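Local atomic coordinates of flagellar hook-associated protein 3 (Bacillus cereus, PDB entry 5ZIY), a protein that probably forms part of the junction between the flagellar hook and the filament, as a hook-associated protein of the flagellum. Residues I144-Q149 / K163-E168. Sequence-based numbering, arbitrary orientation.
Sequences IKTLKQ and KPLLEE
Thr146 OG1 is gripped by several groups, and Glu168 OE1 lies 2.9 Å from it. Pro142 O, one turn back in the same helix, is also within hydrogen-bonding range of the hydroxyl. Asn172 ND2 adds a weak hydrogen bond to the same oxygen. Thr146 is buried, whereas Glu168 is partly exposed. The first torsion of the threonine (chi1 -59°) leaves its methyl CG2 anti to the backbone N, where it meets Leu165 and Glu168. Thr146 CG2 lies 3.7 Å from Leu165 O and packs on Glu168 CB. Helices 137-155 and 162-204 form a helical hairpin here, and the two segments run antiparallel at 154° with axes 9.8 Å apart. The hairpin belongs to the helical bundle at one end of the long molecule. Leu147 packs against helices 8-60 and 67-87, and Leu166 against helix 8-60. Gln149, one turn after Thr146, meets Leu165, their side chains crossing at about a right angle. Leu165 CD1 touches the backbone at Gln149 O (3.5 Å). Leu165 CD2 lies 3.9 Å from Gln149 CB and 3.8 Å from Gln149 OE1. The Gln149 chain is extended and leans toward the start of its helix, where NE2 makes a weak hydrogen bond to Lys145 O.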
# COMPACT_ATOMS: atom_id res chain seq x y z
N ILE A 144 2.89 12.56 -3.19
CA ILE A 144 2.32 13.14 -4.40
C ILE A 144 2.64 14.63 -4.51
O ILE A 144 2.99 15.11 -5.57
CB ILE A 144 0.78 12.88 -4.47
CG1 ILE A 144 0.51 11.39 -4.47
CG2 ILE A 144 0.14 13.60 -5.68
CD1 ILE A 144 -0.95 10.98 -4.14
N LYS A 145 2.52 15.36 -3.40
CA LYS A 145 2.77 16.81 -3.43
C LYS A 145 4.20 17.09 -3.82
O LYS A 145 4.44 17.99 -4.62
CB LYS A 145 2.47 17.46 -2.08
CG LYS A 145 0.98 17.48 -1.79
CD LYS A 145 0.64 17.89 -0.36
CE LYS A 145 -0.89 18.09 -0.20
NZ LYS A 145 -1.37 18.08 1.22
N THR A 146 5.14 16.31 -3.27
CA THR A 146 6.55 16.44 -3.61
C THR A 146 6.76 16.15 -5.12
O THR A 146 7.41 16.91 -5.79
CB THR A 146 7.44 15.55 -2.75
OG1 THR A 146 7.26 15.90 -1.36
CG2 THR A 146 8.94 15.70 -3.12
N LEU A 147 6.17 15.06 -5.64
CA LEU A 147 6.37 14.73 -7.07
C LEU A 147 5.84 15.91 -7.93
O LEU A 147 6.45 16.30 -8.92
CB LEU A 147 5.67 13.41 -7.46
CG LEU A 147 6.31 12.10 -6.96
CD1 LEU A 147 5.40 10.87 -7.35
CD2 LEU A 147 7.74 11.94 -7.45
N LYS A 148 4.71 16.47 -7.53
CA LYS A 148 4.14 17.58 -8.30
C LYS A 148 5.03 18.83 -8.33
O LYS A 148 5.19 19.44 -9.37
CB LYS A 148 2.74 17.90 -7.82
CG LYS A 148 2.05 18.92 -8.69
CD LYS A 148 0.80 19.41 -8.08
CE LYS A 148 0.13 20.48 -8.95
NZ LYS A 148 0.43 21.80 -8.36
N GLN A 149 5.61 19.20 -7.20
CA GLN A 149 6.54 20.32 -7.17
C GLN A 149 7.85 19.98 -7.93
O GLN A 149 8.52 20.88 -8.43
CB GLN A 149 6.86 20.74 -5.72
CG GLN A 149 5.68 21.13 -4.86
CD GLN A 149 6.09 21.28 -3.38
OE1 GLN A 149 6.96 22.10 -3.04
NE2 GLN A 149 5.48 20.46 -2.49
N LYS A 163 17.10 20.73 -4.95
CA LYS A 163 17.83 20.08 -3.87
C LYS A 163 16.92 19.81 -2.67
O LYS A 163 16.94 18.70 -2.14
CB LYS A 163 19.11 20.85 -3.46
N PRO A 164 16.09 20.80 -2.28
CA PRO A 164 15.12 20.56 -1.20
C PRO A 164 14.17 19.41 -1.49
O PRO A 164 13.85 18.63 -0.61
CB PRO A 164 14.34 21.87 -1.16
CG PRO A 164 15.27 22.90 -1.65
CD PRO A 164 16.15 22.22 -2.65
N LEU A 165 13.69 19.35 -2.73
CA LEU A 165 12.73 18.36 -3.11
C LEU A 165 13.35 16.96 -3.16
O LEU A 165 12.64 15.98 -2.91
CB LEU A 165 12.10 18.74 -4.44
CG LEU A 165 11.23 20.01 -4.39
CD1 LEU A 165 10.86 20.45 -5.80
CD2 LEU A 165 9.98 19.78 -3.55
N LEU A 166 14.64 16.89 -3.50
CA LEU A 166 15.39 15.63 -3.48
C LEU A 166 15.34 15.03 -2.08
O LEU A 166 15.07 13.86 -1.92
CB LEU A 166 16.86 15.85 -3.89
CG LEU A 166 17.81 14.65 -3.95
CD1 LEU A 166 17.44 13.78 -5.12
CD2 LEU A 166 19.30 15.04 -4.04
N GLU A 167 15.60 15.86 -1.07
CA GLU A 167 15.54 15.41 0.33
C GLU A 167 14.12 15.06 0.75
O GLU A 167 13.91 14.08 1.45
CB GLU A 167 16.14 16.44 1.31
CG GLU A 167 17.54 16.08 1.82
CD GLU A 167 17.58 14.88 2.79
OE1 GLU A 167 16.57 14.57 3.45
OE2 GLU A 167 18.66 14.26 2.92
N GLU A 168 13.15 15.88 0.34
CA GLU A 168 11.74 15.58 0.63
C GLU A 168 11.35 14.20 0.08
O GLU A 168 10.72 13.40 0.78
CB GLU A 168 10.79 16.60 0.01
CG GLU A 168 10.52 17.83 0.86
CD GLU A 168 9.38 18.66 0.31
OE1 GLU A 168 8.74 18.25 -0.69
OE2 GLU A 168 9.12 19.73 0.88